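PDB 3FI9: malate dehydrogenase from Porphyromonas gingivalis, which probably interconverts malate and oxaloacetate with NAD as the hydride carrier. Local coordinates for residues A[275-280]-A[301-306]; A[159-164]-A[219-224]; A[26-31]-A[35-40]. One frame throughout, in Å; residues are numbered along the deposited sequence.

Contacts 1 and 3 reach the same eight-stranded sheet from places on opposite sides of the chain's centre, their own centres about 31 Å apart. Contact 3 (26-31 with 35-40) belongs to the NAD-binding domain, and L37 comes within about 8 Å of A16, a predicted cofactor residue (side chain to side chain). Contacts 1 and 2 share the C-terminal domain, with centres about 19 Å apart, and approach the predicted proton acceptor H182 separately: the side chain of M275 in contact 1 is about 10 Å from it and that of V221 in contact 2 about 9 Å. Contacts 2 and 3 both touch the second subunit of the dimer.

Contact 1 of 3, residues A[275-280]-A[301-306]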
loop_
_atom_site.group_PDB
_atom_site.type_symbol
_atom_site.label_atom_id
_atom_site.label_comp_id
_atom_site.label_asym_id
_atom_site.label_seq_id
_atom_site.Cartn_x
_atom_site.Cartn_y
_atom_site.Cartn_z
ATOM N N MET A 275 -19.308 19.312 6.766
ATOM C CA MET A 275 -19.635 19.034 5.362
ATOM C C MET A 275 -18.346 18.939 4.561
ATOM O O MET A 275 -17.385 19.597 4.917
ATOM C CB MET A 275 -20.423 20.217 4.745
ATOM C CG MET A 275 -21.896 20.151 4.993
ATOM S SD MET A 275 -22.795 21.311 3.963
ATOM C CE MET A 275 -21.988 22.798 4.380
ATOM N N ALA A 276 -18.369 18.181 3.451
ATOM C CA ALA A 276 -17.329 18.232 2.419
ATOM C C ALA A 276 -17.371 19.620 1.792
ATOM O O ALA A 276 -18.447 20.084 1.384
ATOM C CB ALA A 276 -17.572 17.143 1.314
ATOM N N MET A 277 -16.218 20.281 1.765
ATOM C CA MET A 277 -16.113 21.672 1.371
ATOM C C MET A 277 -14.899 21.885 0.482
ATOM O O MET A 277 -14.067 20.996 0.333
ATOM C CB MET A 277 -16.013 22.566 2.619
ATOM C CG MET A 277 -17.333 22.762 3.378
ATOM S SD MET A 277 -18.361 24.139 2.657
ATOM C CE MET A 277 -19.000 23.355 1.225
ATOM N N GLU A 278 -14.781 23.073 -0.089
ATOM C CA GLU A 278 -13.550 23.434 -0.811
ATOM C C GLU A 278 -12.498 23.887 0.177
ATOM O O GLU A 278 -12.416 25.070 0.541
ATOM C CB GLU A 278 -13.811 24.507 -1.862
ATOM C CG GLU A 278 -12.618 24.821 -2.766
ATOM C CD GLU A 278 -12.172 23.638 -3.615
ATOM O OE1 GLU A 278 -12.969 22.709 -3.864
ATOM O OE2 GLU A 278 -11.013 23.642 -4.067
ATOM N N THR A 279 -11.662 22.937 0.575
ATOM C CA THR A 279 -10.781 23.117 1.702
ATOM C C THR A 279 -9.340 23.153 1.257
ATOM O O THR A 279 -8.999 22.640 0.186
ATOM C CB THR A 279 -10.929 21.924 2.670
ATOM O OG1 THR A 279 -11.149 20.704 1.917
ATOM C CG2 THR A 279 -12.081 22.151 3.606
ATOM N N THR A 280 -8.492 23.774 2.072
ATOM C CA THR A 280 -7.062 23.567 1.961
ATOM C C THR A 280 -6.561 23.218 3.354
ATOM O O THR A 280 -6.919 23.826 4.335
ATOM C CB THR A 280 -6.250 24.729 1.275
ATOM O OG1 THR A 280 -5.385 25.402 2.208
ATOM C CG2 THR A 280 -7.164 25.725 0.607
ATOM N N ALA A 301 -28.101 25.493 -4.178
ATOM C CA ALA A 301 -29.398 24.948 -3.695
ATOM C C ALA A 301 -29.333 23.444 -3.491
ATOM O O ALA A 301 -29.982 22.877 -2.594
ATOM C CB ALA A 301 -30.540 25.345 -4.654
ATOM N N ALA A 302 -28.582 22.763 -4.350
ATOM C CA ALA A 302 -28.400 21.337 -4.179
ATOM C C ALA A 302 -27.605 21.086 -2.893
ATOM O O ALA A 302 -27.905 20.157 -2.137
ATOM C CB ALA A 302 -27.648 20.742 -5.416
ATOM N N LEU A 303 -26.600 21.928 -2.661
ATOM C CA LEU A 303 -25.782 21.895 -1.434
ATOM C C LEU A 303 -26.653 22.122 -0.175
ATOM O O LEU A 303 -26.477 21.454 0.847
ATOM C CB LEU A 303 -24.661 22.934 -1.506
ATOM C CG LEU A 303 -23.641 22.932 -0.351
ATOM C CD1 LEU A 303 -22.947 21.577 -0.255
ATOM C CD2 LEU A 303 -22.585 24.026 -0.472
ATOM N N LYS A 304 -27.600 23.042 -0.271
ATOM C CA LYS A 304 -28.544 23.295 0.830
ATOM C C LYS A 304 -29.399 22.053 1.107
ATOM O O LYS A 304 -29.628 21.695 2.261
ATOM C CB LYS A 304 -29.420 24.514 0.486
ATOM C CG LYS A 304 -30.480 24.878 1.524
ATOM C CD LYS A 304 -29.868 24.988 2.936
ATOM C CE LYS A 304 -30.882 25.607 3.924
ATOM N NZ LYS A 304 -30.320 25.816 5.295
ATOM N N GLU A 305 -29.853 21.377 0.047
ATOM C CA GLU A 305 -30.561 20.109 0.176
ATOM C C GLU A 305 -29.745 19.065 0.963
ATOM O O GLU A 305 -30.257 18.402 1.866
ATOM C CB GLU A 305 -30.783 19.523 -1.225
ATOM C CG GLU A 305 -31.941 20.057 -1.980
ATOM C CD GLU A 305 -33.188 19.217 -1.735
ATOM O OE1 GLU A 305 -33.947 19.558 -0.798
ATOM O OE2 GLU A 305 -33.423 18.233 -2.490
ATOM N N SER A 306 -28.493 18.868 0.554
ATOM C CA SER A 306 -27.570 17.986 1.263
ATOM C C SER A 306 -27.406 18.467 2.738
ATOM O O SER A 306 -27.502 17.663 3.713
ATOM C CB SER A 306 -26.228 17.970 0.503
ATOM O OG SER A 306 -25.269 17.163 1.139
#
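L303 reaches from the helix toward two methionines of the neighbouring strand. CB leaves the helix in the direction of 275-280 but touches neither methionine. CG stands anti to the backbone N (chi1 -175°), which carries it on toward the strand, and chi2 (59°) splits the methyls between M275 and M277. CD1 lies 4.2 Å from SD of M275, meeting that thioether at its sulfur. CD2 meets the terminal methyl of M277, with CE of M277 4.0 Å away. The strand 273-277 is an outermost strand, within this chain, of the mixed sheet that runs on from the Rossmann-type domain, and helix 297-319 packs beside it as part of the alpha/beta C-terminal domain of the malate dehydrogenase fold. M275 and M277, two residues apart, send their side chains to the same side of the strand, where CE of M275 comes within 4.2 Å of SD of M277. The M277 chain is bent at both chi2 and chi3, a fold that turns its methyl back toward the helix, and it crosses the L303 side chain at about a right angle. F270 also packs on M275 and L303, and I291 on M277 and L303, extending the apolar cluster. One turn along the helix from A302, the hydroxyl of S306 is hydrogen-bonded to the backbone of G181 and Q185, on either side of H182 in sequence.

Contact 2 of 3, residues A[159-164]-A[219-224]; sequences QSELAK and QRVVKG
E161 and R220 are brought together by two bends: E161 turns at chi2 (-65°), laying its carboxylate across the gap alongside the R220 chain, and R220 turns at chi3 (-72°), bringing its NE round to face that carboxylate. The resulting salt bridge runs from NE of R220 to OE1 of E161 at 2.8 Å, with an N-H...O angle of 154°. OE1 lies in the guanidinium plane, at its edge, yet the N-H meets this oxygen from above the carboxylate plane, the two flat groups being strongly inclined. K164, one turn further along the first helix, grips the same carboxylate chiefly through OE2, NZ of K164 standing 3.1 Å from OE2 of E161, with a weak second bond to OE1. The two basic groups thus share one acid, which would probably keep E161 ionised.

One water donates to OE2 of E161 and to the backbone O of R220; another donates to the backbone O of E161 at 2.7 Å and accepts from NH2 of R220 at 2.6 Å. Nearer the backbone of E161, its CG packs on CG2 of V221 at 3.9 Å. K164 has a further partner in E52 of the second subunit, at the dimer interface. V221 lies about 4 Å from R157, a predicted substrate residue, side chain to side chain. The whole is an interhelical salt-bridge network tying helix 153-166 to helix 211-222 in the C-terminal domain.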
loop_
_atom_site.group_PDB
_atom_site.type_symbol
_atom_site.label_atom_id
_atom_site.label_comp_id
_atom_site.label_asym_id
_atom_site.label_seq_id
_atom_site.Cartn_x
_atom_site.Cartn_y
_atom_site.Cartn_z
ATOM N N GLN A 159 -14.117 11.995 -11.143
ATOM C CA GLN A 159 -13.038 12.161 -12.117
ATOM C C GLN A 159 -12.824 10.896 -12.926
ATOM O O GLN A 159 -12.735 10.932 -14.166
ATOM C CB GLN A 159 -11.727 12.595 -11.436
ATOM C CG GLN A 159 -10.586 12.905 -12.442
ATOM C CD GLN A 159 -9.235 13.062 -11.764
ATOM O OE1 GLN A 159 -8.839 12.197 -10.972
ATOM N NE2 GLN A 159 -8.516 14.148 -12.073
ATOM N N SER A 160 -12.734 9.771 -12.236
ATOM C CA SER A 160 -12.536 8.502 -12.918
ATOM C C SER A 160 -13.673 8.157 -13.896
ATOM O O SER A 160 -13.442 7.801 -15.059
ATOM C CB SER A 160 -12.392 7.392 -11.881
ATOM O OG SER A 160 -12.292 6.124 -12.517
ATOM N N GLU A 161 -14.901 8.278 -13.423
ATOM C CA GLU A 161 -16.061 7.947 -14.235
ATOM C C GLU A 161 -16.155 8.845 -15.466
ATOM O O GLU A 161 -16.430 8.344 -16.544
ATOM C CB GLU A 161 -17.359 7.950 -13.404
ATOM C CG GLU A 161 -17.435 6.879 -12.265
ATOM C CD GLU A 161 -17.438 5.442 -12.762
ATOM O OE1 GLU A 161 -18.014 5.141 -13.833
ATOM O OE2 GLU A 161 -16.872 4.588 -12.062
ATOM N N LEU A 162 -15.857 10.149 -15.331
ATOM C CA LEU A 162 -15.758 11.064 -16.493
ATOM C C LEU A 162 -14.646 10.689 -17.470
ATOM O O LEU A 162 -14.858 10.690 -18.704
ATOM C CB LEU A 162 -15.591 12.514 -16.048
ATOM C CG LEU A 162 -16.901 13.188 -15.570
ATOM C CD1 LEU A 162 -16.551 14.403 -14.744
ATOM C CD2 LEU A 162 -17.795 13.584 -16.779
ATOM N N ALA A 163 -13.468 10.350 -16.945
ATOM C CA ALA A 163 -12.379 9.940 -17.827
ATOM C C ALA A 163 -12.711 8.643 -18.592
ATOM O O ALA A 163 -12.441 8.546 -19.791
ATOM C CB ALA A 163 -11.026 9.824 -17.045
ATOM N N LYS A 164 -13.360 7.696 -17.929
ATOM C CA LYS A 164 -13.815 6.475 -18.605
ATOM C C LYS A 164 -14.834 6.746 -19.723
ATOM O O LYS A 164 -14.735 6.165 -20.816
ATOM C CB LYS A 164 -14.412 5.496 -17.588
ATOM C CG LYS A 164 -13.363 4.876 -16.632
ATOM C CD LYS A 164 -13.988 4.366 -15.327
ATOM C CE LYS A 164 -15.132 3.398 -15.566
ATOM N NZ LYS A 164 -15.598 2.779 -14.283
ATOM N N GLN A 219 -24.766 8.260 -10.923
ATOM C CA GLN A 219 -25.183 7.122 -10.122
ATOM C C GLN A 219 -24.032 6.124 -9.915
ATOM O O GLN A 219 -23.969 5.478 -8.866
ATOM C CB GLN A 219 -26.381 6.436 -10.763
ATOM C CG GLN A 219 -27.371 5.898 -9.770
ATOM C CD GLN A 219 -27.756 6.910 -8.709
ATOM O OE1 GLN A 219 -27.868 6.568 -7.554
ATOM N NE2 GLN A 219 -27.928 8.159 -9.095
ATOM N N ARG A 220 -23.109 5.999 -10.871
ATOM C CA ARG A 220 -21.959 5.095 -10.650
ATOM C C ARG A 220 -21.026 5.672 -9.582
ATOM O O ARG A 220 -20.327 4.922 -8.908
ATOM C CB ARG A 220 -21.140 4.836 -11.926
ATOM C CG ARG A 220 -21.913 4.048 -13.007
ATOM C CD ARG A 220 -21.031 3.548 -14.119
ATOM N NE ARG A 220 -20.563 4.621 -14.989
ATOM C CZ ARG A 220 -21.258 5.129 -16.003
ATOM N NH1 ARG A 220 -22.468 4.663 -16.267
ATOM N NH2 ARG A 220 -20.755 6.114 -16.746
ATOM N N VAL A 221 -20.997 7.000 -9.453
ATOM C CA VAL A 221 -20.268 7.629 -8.346
ATOM C C VAL A 221 -20.951 7.374 -7.016
ATOM O O VAL A 221 -20.334 6.873 -6.083
ATOM C CB VAL A 221 -20.077 9.153 -8.604
ATOM C CG1 VAL A 221 -19.406 9.868 -7.396
ATOM C CG2 VAL A 221 -19.261 9.329 -9.845
ATOM N N VAL A 222 -22.254 7.685 -6.943
ATOM C CA VAL A 222 -23.053 7.395 -5.740
ATOM C C VAL A 222 -22.888 5.959 -5.210
ATOM O O VAL A 222 -22.730 5.732 -3.989
ATOM C CB VAL A 222 -24.563 7.698 -5.987
ATOM C CG1 VAL A 222 -25.394 7.210 -4.800
ATOM C CG2 VAL A 222 -24.783 9.193 -6.273
ATOM N N LYS A 223 -22.914 4.995 -6.128
ATOM C CA LYS A 223 -22.803 3.567 -5.817
ATOM C C LYS A 223 -21.369 3.045 -5.920
ATOM O O LYS A 223 -21.153 1.850 -5.987
ATOM C CB LYS A 223 -23.650 2.739 -6.788
ATOM C CG LYS A 223 -25.123 3.041 -6.672
ATOM C CD LYS A 223 -25.699 2.378 -5.441
ATOM C CE LYS A 223 -27.077 2.944 -5.110
ATOM N NZ LYS A 223 -27.747 2.103 -4.058
ATOM N N GLY A 224 -20.402 3.957 -5.938
ATOM C CA GLY A 224 -19.001 3.556 -6.136
ATOM C C GLY A 224 -18.484 2.570 -5.092
ATOM O O GLY A 224 -17.712 1.672 -5.424
HETATM O O HOH W 1 -17.248 4.847 -8.955
HETATM O O HOH W 2 -18.163 6.317 -16.978
#

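Contact 3 of 3, residues A[26-31]-A[35-40]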
loop_
_atom_site.group_PDB
_atom_site.type_symbol
_atom_site.label_atom_id
_atom_site.label_comp_id
_atom_site.label_asym_id
_atom_site.label_seq_id
_atom_site.Cartn_x
_atom_site.Cartn_y
_atom_site.Cartn_z
ATOM N N GLN A 26 1.563 1.417 5.885
ATOM C CA GLN A 26 2.536 1.259 4.801
ATOM C C GLN A 26 2.640 2.594 4.044
ATOM O O GLN A 26 3.704 3.013 3.675
ATOM C CB GLN A 26 2.097 0.109 3.865
ATOM C CG GLN A 26 3.063 -0.006 2.600
ATOM C CD GLN A 26 2.598 -1.070 1.625
ATOM O OE1 GLN A 26 1.744 -1.906 1.941
ATOM N NE2 GLN A 26 3.126 -1.014 0.403
ATOM N N THR A 27 1.515 3.275 3.836
ATOM C CA THR A 27 1.552 4.529 3.099
ATOM C C THR A 27 2.286 5.624 3.859
ATOM O O THR A 27 3.080 6.407 3.273
ATOM C CB THR A 27 0.116 4.965 2.715
ATOM O OG1 THR A 27 -0.464 3.932 1.902
ATOM C CG2 THR A 27 0.105 6.317 1.924
ATOM N N ALA A 28 2.010 5.718 5.148
ATOM C CA ALA A 28 2.673 6.742 5.966
ATOM C C ALA A 28 4.184 6.510 6.004
ATOM O O ALA A 28 4.982 7.457 5.911
ATOM C CB ALA A 28 2.126 6.688 7.392
ATOM N N ALA A 29 4.572 5.253 6.134
ATOM C CA ALA A 29 5.999 4.913 6.116
ATOM C C ALA A 29 6.636 5.219 4.766
ATOM O O ALA A 29 7.718 5.794 4.709
ATOM C CB ALA A 29 6.193 3.423 6.509
ATOM N N MET A 30 5.989 4.843 3.654
ATOM C CA MET A 30 6.573 5.177 2.356
ATOM C C MET A 30 6.756 6.667 2.169
ATOM O O MET A 30 7.734 7.125 1.550
ATOM C CB MET A 30 5.685 4.658 1.193
ATOM C CG MET A 30 5.695 3.140 1.030
ATOM S SD MET A 30 4.535 2.426 -0.209
ATOM C CE MET A 30 5.326 3.208 -1.695
ATOM N N MET A 31 5.766 7.437 2.637
ATOM C CA MET A 31 5.789 8.890 2.452
ATOM C C MET A 31 6.822 9.572 3.385
ATOM O O MET A 31 7.002 10.766 3.321
ATOM C CB MET A 31 4.400 9.500 2.706
ATOM C CG MET A 31 3.390 9.304 1.544
ATOM S SD MET A 31 1.785 10.165 1.936
ATOM C CE MET A 31 0.862 9.661 0.470
ATOM N N PRO A 35 9.394 9.201 11.524
ATOM C CA PRO A 35 9.883 7.901 11.966
ATOM C C PRO A 35 9.051 7.349 13.132
ATOM O O PRO A 35 9.001 6.124 13.361
ATOM C CB PRO A 35 11.333 8.188 12.415
ATOM C CG PRO A 35 11.443 9.731 12.520
ATOM C CD PRO A 35 10.243 10.359 11.928
ATOM N N ASN A 36 8.364 8.243 13.845
ATOM C CA ASN A 36 7.628 7.827 15.030
ATOM C C ASN A 36 6.184 7.532 14.654
ATOM O O ASN A 36 5.268 8.330 14.856
ATOM C CB ASN A 36 7.795 8.889 16.111
ATOM C CG ASN A 36 9.273 9.025 16.498
ATOM O OD1 ASN A 36 9.884 8.036 16.906
ATOM N ND2 ASN A 36 9.868 10.204 16.278
ATOM N N LEU A 37 6.016 6.380 14.035
ATOM C CA LEU A 37 4.702 5.959 13.557
ATOM C C LEU A 37 4.172 4.930 14.532
ATOM O O LEU A 37 4.815 3.915 14.794
ATOM C CB LEU A 37 4.868 5.349 12.157
ATOM C CG LEU A 37 3.603 4.795 11.520
ATOM C CD1 LEU A 37 2.702 5.950 11.251
ATOM C CD2 LEU A 37 3.935 3.980 10.209
ATOM N N CYS A 38 2.999 5.200 15.103
ATOM C CA CYS A 38 2.438 4.341 16.133
ATOM C C CYS A 38 1.107 3.747 15.692
ATOM O O CYS A 38 0.214 4.479 15.223
ATOM C CB CYS A 38 2.296 5.138 17.437
ATOM S SG CYS A 38 1.464 4.264 18.761
ATOM N N LEU A 39 0.998 2.422 15.804
ATOM C CA LEU A 39 -0.173 1.698 15.332
ATOM C C LEU A 39 -1.001 1.241 16.524
ATOM O O LEU A 39 -0.488 0.526 17.428
ATOM C CB LEU A 39 0.253 0.523 14.470
ATOM C CG LEU A 39 1.205 0.801 13.296
ATOM C CD1 LEU A 39 1.252 -0.476 12.448
ATOM C CD2 LEU A 39 0.670 2.002 12.482
ATOM N N TYR A 40 -2.280 1.650 16.552
ATOM C CA TYR A 40 -3.147 1.274 17.672
ATOM C C TYR A 40 -4.352 0.469 17.154
ATOM O O TYR A 40 -4.960 0.850 16.147
ATOM C CB TYR A 40 -3.630 2.508 18.468
ATOM C CG TYR A 40 -4.843 2.155 19.325
ATOM C CD1 TYR A 40 -4.686 1.553 20.577
ATOM C CD2 TYR A 40 -6.131 2.366 18.858
ATOM C CE1 TYR A 40 -5.778 1.212 21.358
ATOM C CE2 TYR A 40 -7.248 2.005 19.618
ATOM C CZ TYR A 40 -7.064 1.408 20.864
ATOM O OH TYR A 40 -8.174 1.052 21.603
#
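L37 points its side chain from the strand at the helix, where A28 and A29 receive it, within the first beta-alpha-beta unit of the Rossmann fold: strand 10-14, helix 19-30, strand 37-40. CG of L37 is anti to the backbone N (chi1 177°), which carries it out toward the helix, and chi2 (67°) sets CD1 against A28 while turning CD2 toward A29. The alanines answer differently. A28 directs its CB at the strand, and CD1 of L37 meets it at 4.0 Å; the CB of A29 instead leaves the helix across the line of approach and flanks the other methyl. With only methyl groups at these two positions, the helix backbone comes close, CA of A29 and CA of L37 lying 7.6 Å apart. No hydrogen bond crosses between the segments; the contact is apolar and buried.

L11 of the adjacent parallel strand 10-14 touches the same leucine, and F59 packs on A29. Just beyond strand 37-40 lies D41, predicted to bind NAD, as does the acidic residue at the end of the second strand in many NAD-binding Rossmann domains. On another face of helix 19-30, Q26 is hydrogen-bonded to N23 and Q238 of the second subunit, so the helix connects the sheet to the dimer interface. CD2 of L37 lies against both alanines, 4.3 Å from CB of A28 and 4.4 Å from CB of A29.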